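Local coordinates for bifunctional protein PutA (Bdellovibrio bacteriovorus, PDB 5UR2) that probably oxidises proline to glutamate in two steps, pairing a flavin-dependent proline dehydrogenase with an NAD-dependent glutamate semialdehyde dehydrogenase in one chain, at residues A210-E213 / S214-I217; A474-A477 / D478-M482. All blocks are in the same frame, centred on the assembly; numbering follows the deposited sequence.

Interaction 1 of 2, residues A210-E213 / S214-I217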
ATOM      1  N   ALA B 210     -33.080  17.656  22.783  1.00 24.96           N
ATOM      2  CA  ALA B 210     -34.137  18.461  23.387  1.00 18.65           C
ATOM      3  C   ALA B 210     -35.297  17.557  23.799  1.00 25.32           C
ATOM      4  O   ALA B 210     -36.425  17.674  23.315  1.00 24.71           O
ATOM      5  CB  ALA B 210     -34.593  19.549  22.428  1.00 23.52           C
ATOM      6  N   TRP B 211     -34.964  16.632  24.706  1.00 24.93           N
ATOM      7  CA  TRP B 211     -35.871  15.562  25.097  1.00 23.70           C
ATOM      8  C   TRP B 211     -37.206  16.106  25.584  1.00 24.63           C
ATOM      9  O   TRP B 211     -38.263  15.709  25.087  1.00 29.22           O
ATOM     10  CB  TRP B 211     -35.219  14.719  26.182  1.00 17.98           C
ATOM     11  CG  TRP B 211     -35.974  13.486  26.575  1.00 27.66           C
ATOM     12  CD1 TRP B 211     -36.857  13.353  27.619  1.00 25.47           C
ATOM     13  CD2 TRP B 211     -35.889  12.197  25.956  1.00 24.74           C
ATOM     14  NE1 TRP B 211     -37.321  12.067  27.678  1.00 25.85           N
ATOM     15  CE2 TRP B 211     -36.751  11.336  26.668  1.00 24.85           C
ATOM     16  CE3 TRP B 211     -35.168  11.687  24.860  1.00 22.03           C
ATOM     17  CZ2 TRP B 211     -36.913   9.990  26.328  1.00 21.18           C
ATOM     18  CZ3 TRP B 211     -35.329  10.353  24.526  1.00 19.74           C
ATOM     19  CH2 TRP B 211     -36.194   9.519  25.256  1.00 21.45           C
ATOM     20  N   ASP B 212     -37.180  16.993  26.585  1.00 23.91           N
ATOM     21  CA  ASP B 212     -38.425  17.453  27.199  1.00 28.38           C
ATOM     22  C   ASP B 212     -39.288  18.221  26.204  1.00 27.92           C
ATOM     23  O   ASP B 212     -40.514  18.071  26.186  1.00 22.37           O
ATOM     24  CB  ASP B 212     -38.150  18.339  28.416  1.00 33.75           C
ATOM     25  CG  ASP B 212     -37.493  17.600  29.559  1.00 39.90           C
ATOM     26  OD1 ASP B 212     -37.557  16.356  29.598  1.00 29.86           O
ATOM     27  OD2 ASP B 212     -36.968  18.284  30.467  1.00 52.86           O
ATOM     28  N   GLU B 213     -38.666  19.053  25.368  1.00 30.31           N
ATOM     29  CA  GLU B 213     -39.443  19.799  24.386  1.00 30.54           C
ATOM     30  C   GLU B 213     -40.096  18.860  23.374  1.00 26.75           C
ATOM     31  O   GLU B 213     -41.290  18.985  23.074  1.00 23.89           O
ATOM     32  CB  GLU B 213     -38.549  20.819  23.686  1.00 32.26           C
ATOM     33  CG  GLU B 213     -39.314  21.681  22.711  1.00 50.07           C
ATOM     34  CD  GLU B 213     -38.506  22.853  22.214  1.00 65.92           C
ATOM     35  OE1 GLU B 213     -38.961  23.508  21.248  1.00 70.58           O
ATOM     36  OE2 GLU B 213     -37.422  23.119  22.789  1.00 68.22           O
ATOM     37  N   SER B 214     -39.326  17.889  22.862  1.00 27.41           N
ATOM     38  CA  SER B 214     -39.859  16.922  21.905  1.00 25.95           C
ATOM     39  C   SER B 214     -41.005  16.128  22.505  1.00 29.44           C
ATOM     40  O   SER B 214     -42.039  15.924  21.855  1.00 22.61           O
ATOM     41  CB  SER B 214     -38.758  15.966  21.450  1.00 27.20           C
ATOM     42  OG  SER B 214     -37.728  16.651  20.746  1.00 30.83           O
ATOM     43  N   LYS B 215     -40.836  15.675  23.753  1.00 26.37           N
ATOM     44  CA  LYS B 215     -41.874  14.900  24.420  1.00 23.73           C
ATOM     45  C   LYS B 215     -43.158  15.708  24.587  1.00 29.98           C
ATOM     46  O   LYS B 215     -44.258  15.180  24.377  1.00 25.19           O
ATOM     47  CB  LYS B 215     -41.363  14.413  25.770  1.00 22.55           C
ATOM     48  CG  LYS B 215     -42.419  13.726  26.611  1.00 22.47           C
ATOM     49  CD  LYS B 215     -41.778  12.870  27.710  1.00 22.30           C
ATOM     50  CE  LYS B 215     -40.939  13.681  28.684  1.00 24.11           C
ATOM     51  NZ  LYS B 215     -40.616  12.824  29.857  1.00 29.93           N
ATOM     52  N   LYS B 216     -43.038  16.987  24.970  1.00 25.45           N
ATOM     53  CA  LYS B 216     -44.222  17.830  25.107  1.00 29.44           C
ATOM     54  C   LYS B 216     -44.934  17.997  23.768  1.00 31.07           C
ATOM     55  O   LYS B 216     -46.168  17.959  23.708  1.00 25.11           O
ATOM     56  CB  LYS B 216     -43.854  19.189  25.697  1.00 33.19           C
ATOM     57  CG  LYS B 216     -45.023  20.190  25.691  1.00 33.18           C
ATOM     58  CD  LYS B 216     -44.586  21.554  26.206  1.00 41.56           C
ATOM     59  CE  LYS B 216     -45.301  22.684  25.459  1.00 45.23           C
ATOM     60  NZ  LYS B 216     -46.778  22.608  25.583  1.00 37.56           N
ATOM     61  N   ILE B 217     -44.177  18.198  22.684  1.00 33.23           N
ATOM     62  CA  ILE B 217     -44.810  18.376  21.378  1.00 31.97           C
ATOM     63  C   ILE B 217     -45.503  17.092  20.937  1.00 33.70           C
ATOM     64  O   ILE B 217     -46.641  17.127  20.450  1.00 30.51           O
ATOM     65  CB  ILE B 217     -43.782  18.857  20.331  1.00 32.15           C
ATOM     66  CG1 ILE B 217     -43.328  20.280  20.644  1.00 28.94           C
ATOM     67  CG2 ILE B 217     -44.353  18.765  18.911  1.00 21.75           C
ATOM     68  CD1 ILE B 217     -42.142  20.752  19.802  1.00 25.69           C
TER

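Interaction 2 of 2, residues A474-A477 / D478-M482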
ATOM      1  N   ALA B 474     -30.217  10.688  23.416  1.00 22.07           N
ATOM      2  CA  ALA B 474     -31.401  10.155  24.074  1.00 24.36           C
ATOM      3  C   ALA B 474     -31.102   9.689  25.503  1.00 30.49           C
ATOM      4  O   ALA B 474     -32.047   9.440  26.274  1.00 25.52           O
ATOM      5  CB  ALA B 474     -31.989   9.005  23.242  1.00 15.80           C
ATOM      6  N   VAL B 475     -29.826   9.544  25.867  1.00 19.43           N
ATOM      7  CA  VAL B 475     -29.454   9.164  27.231  1.00 19.57           C
ATOM      8  C   VAL B 475     -29.465  10.410  28.119  1.00 26.92           C
ATOM      9  O   VAL B 475     -28.680  11.348  27.918  1.00 25.61           O
ATOM     10  CB  VAL B 475     -28.082   8.471  27.268  1.00 18.67           C
ATOM     11  CG1 VAL B 475     -27.725   8.090  28.699  1.00 21.05           C
ATOM     12  CG2 VAL B 475     -28.070   7.228  26.374  1.00 17.61           C
ATOM     13  N   LYS B 476     -30.332  10.409  29.127  1.00 23.35           N
ATOM     14  CA  LYS B 476     -30.500  11.597  29.956  1.00 25.16           C
ATOM     15  C   LYS B 476     -29.195  12.012  30.628  1.00 26.89           C
ATOM     16  O   LYS B 476     -28.913  13.211  30.762  1.00 28.38           O
ATOM     17  CB  LYS B 476     -31.571  11.337  31.010  1.00 23.74           C
ATOM     18  CG  LYS B 476     -31.806  12.496  31.953  1.00 26.41           C
ATOM     19  CD  LYS B 476     -32.976  12.198  32.875  1.00 33.93           C
ATOM     20  CE  LYS B 476     -33.307  13.398  33.726  1.00 37.65           C
ATOM     21  NZ  LYS B 476     -34.551  13.135  34.471  1.00 41.88           N
ATOM     22  N   ALA B 477     -28.397  11.039  31.074  1.00 24.29           N
ATOM     23  CA  ALA B 477     -27.139  11.361  31.742  1.00 30.61           C
ATOM     24  C   ALA B 477     -26.185  12.120  30.827  1.00 29.98           C
ATOM     25  O   ALA B 477     -25.389  12.940  31.301  1.00 33.54           O
ATOM     26  CB  ALA B 477     -26.474  10.085  32.259  1.00 28.13           C
ATOM     27  N   ASP B 478     -26.239  11.860  29.522  1.00 23.53           N
ATOM     28  CA  ASP B 478     -25.346  12.555  28.606  1.00 21.96           C
ATOM     29  C   ASP B 478     -25.835  13.969  28.313  1.00 27.53           C
ATOM     30  O   ASP B 478     -25.022  14.890  28.163  1.00 26.45           O
ATOM     31  CB  ASP B 478     -25.169  11.712  27.346  1.00 24.70           C
ATOM     32  CG  ASP B 478     -24.296  10.487  27.611  1.00 30.46           C
ATOM     33  OD1 ASP B 478     -23.447  10.564  28.531  1.00 31.89           O
ATOM     34  OD2 ASP B 478     -24.474   9.454  26.932  1.00 33.60           O
ATOM     35  N   ARG B 479     -27.154  14.174  28.245  1.00 23.73           N
ATOM     36  CA  ARG B 479     -27.667  15.541  28.162  1.00 28.70           C
ATOM     37  C   ARG B 479     -27.240  16.357  29.382  1.00 32.34           C
ATOM     38  O   ARG B 479     -26.857  17.528  29.257  1.00 32.23           O
ATOM     39  CB  ARG B 479     -29.200  15.537  28.020  1.00 20.04           C
ATOM     40  CG  ARG B 479     -29.710  14.847  26.756  1.00 20.73           C
ATOM     41  CD  ARG B 479     -31.196  15.122  26.470  1.00 27.16           C
ATOM     42  NE  ARG B 479     -32.056  14.680  27.559  1.00 28.53           N
ATOM     43  CZ  ARG B 479     -32.527  13.438  27.707  1.00 34.36           C
ATOM     44  NH1 ARG B 479     -32.239  12.481  26.828  1.00 16.71           N
ATOM     45  NH2 ARG B 479     -33.301  13.153  28.748  1.00 31.75           N
ATOM     46  N   GLU B 480     -27.279  15.746  30.568  1.00 30.55           N
ATOM     47  CA  GLU B 480     -26.923  16.464  31.788  1.00 31.05           C
ATOM     48  C   GLU B 480     -25.452  16.859  31.801  1.00 29.07           C
ATOM     49  O   GLU B 480     -25.117  17.981  32.194  1.00 31.91           O
ATOM     50  CB  GLU B 480     -27.258  15.617  33.013  1.00 26.65           C
ATOM     51  CG  GLU B 480     -28.745  15.504  33.285  1.00 39.60           C
ATOM     52  CD  GLU B 480     -29.071  14.429  34.314  1.00 48.68           C
ATOM     53  OE1 GLU B 480     -28.226  13.529  34.552  1.00 54.20           O
ATOM     54  OE2 GLU B 480     -30.171  14.498  34.896  1.00 49.75           O
ATOM     55  N   LYS B 481     -24.564  15.945  31.394  1.00 26.36           N
ATOM     56  CA  LYS B 481     -23.143  16.274  31.295  1.00 31.25           C
ATOM     57  C   LYS B 481     -22.911  17.382  30.284  1.00 27.55           C
ATOM     58  O   LYS B 481     -22.036  18.236  30.480  1.00 35.87           O
ATOM     59  CB  LYS B 481     -22.325  15.033  30.917  1.00 23.27           C
ATOM     60  CG  LYS B 481     -22.225  14.029  32.057  1.00 35.73           C
ATOM     61  CD  LYS B 481     -21.382  12.812  31.687  1.00 46.19           C
ATOM     62  CE  LYS B 481     -21.342  11.815  32.843  1.00 51.32           C
ATOM     63  NZ  LYS B 481     -22.335  10.731  32.682  1.00 53.35           N
ATOM     64  N   MET B 482     -23.675  17.371  29.188  1.00 26.84           N
ATOM     65  CA  MET B 482     -23.540  18.413  28.175  1.00 27.48           C
ATOM     66  C   MET B 482     -23.938  19.763  28.745  1.00 26.73           C
ATOM     67  O   MET B 482     -23.224  20.758  28.576  1.00 29.03           O
ATOM     68  CB  MET B 482     -24.398  18.070  26.957  1.00 20.69           C
ATOM     69  CG  MET B 482     -24.148  18.940  25.761  1.00 27.28           C
ATOM     70  SD  MET B 482     -22.459  18.657  25.157  1.00 27.61           S
ATOM     71  CE  MET B 482     -21.671  20.194  25.664  1.00 16.54           C
TER

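Interaction 1 of 2, residues A210-E213 / S214-I217
Four backbone bonds in succession, the first from Ser214 N to Ala210 O at 2.9 Å and the last from Ile217 N to Glu213 O at 3.0 Å, wind 210-217 into the opening turns of an alpha helix, with Ala210 at the N-cap position. This is helix 211-232, the connection between strands 194-197 and 235-238 in a beta-alpha-beta unit of the proline dehydrogenase barrel. The first of these bonds is close to straight, with an N-H...O angle of 169°. Ser214 OG folds back over the same turn: it is hydrogen-bonded to Lys207 O, just before the helix, and also lies 3.1 Å from Ala210 O, so which carbonyl has the proton is not settled.

One turn apart, Trp211 and Lys215 run at a slant to each other. The lysine chain bends at its third torsion (chi3 61°), which brings NZ to the edge of the indole, near the ring plane. That approach is not a bond between the two nitrogens; Glu251 OE1 accepts from Trp211 NE1 and forms a salt bridge with Lys215 NZ, and Glu255 gives the ammonium a second carboxylate. Both carboxylates belong to helix 246-257, whose Leu248 touches both side chains.

On another side of the helix, Glu213 and Ile217 lie alongside one another, pointing the same way. Their contact is loose and aliphatic, with Glu213 CG 4.2 Å from Ile217 CD1, while Ile217 CG1 comes to 3.4 Å from the carbonyl oxygen Glu213 O.

Interaction 2 of 2, residues A474-A477 / D478-M482
Arg479 leaves its backbone with CG opposite the carbonyl carbon (chi1 -62°) and then bends at chi3 (-59°), a course that folds the guanidinium back over the first residues of its own helix. There one face of the flat group rests on Lys476 CA, offset toward the rim, and CZ comes within 3.5 Å of that carbon. The aliphatic root of Lys476 crosses the arginine at about a right angle, putting Lys476 CB 3.4 Å from Arg479 NH2. Ala474 O lies near the guanidinium plane at its edge, 3.1 Å from Arg479 NH1; Arg479 NH1 is hydrogen-bonded to Phe473 O, one residue earlier. Trp211 of helix 211-232 also touches Arg479, so this buried side chain packs between its own helix start and another helix.

Val475, in the N-cap position, takes two backbone bonds on one carbonyl oxygen. Arg479 N approaches Val475 O at 3.2 Å in a fairly straight bond, whereas Asp478 N stands well above the carbonyl plane and makes a more bent one, 133° at the hydrogen. The Asp478 side chain passes slantwise by the valine, OD2 being 3.8 Å from Val475 CB.

Further along, the fully extended Lys476 chain passes at a slant across Glu480, whose OE2 meets Lys476 CE at 3.5 Å. Lys476 NZ remains 4.6 Å from Glu480 OE2, so any attraction between the charges is probably diffuse. Two backbone N-H groups converging on the N-cap carbonyl, followed by regular i to i+4 bonds, are typical of the first turn of an alpha helix, here helix 476-491.

Interaction 1 comes first along the chain, at the start of helix 211-232; interaction 2 follows some 260 residues later, at the start of helix 476-491. Their centres are only about 14 Å apart, and the two helix beginnings touch directly: Trp211 CB lies 3.3 Å from Arg479 CZ, and Trp211 CZ3 lies 3.8 Å from Ala474 CB. The tryptophan thus joins a helix of the proline dehydrogenase barrel to one that follows the barrel in sequence. Beyond this seam, Asp478 of interaction 2 touches Phe573 of helix 572-583, within the aldehyde dehydrogenase family region. Packing here therefore links both catalytic parts of the bifunctional chain, away from the annotated sites.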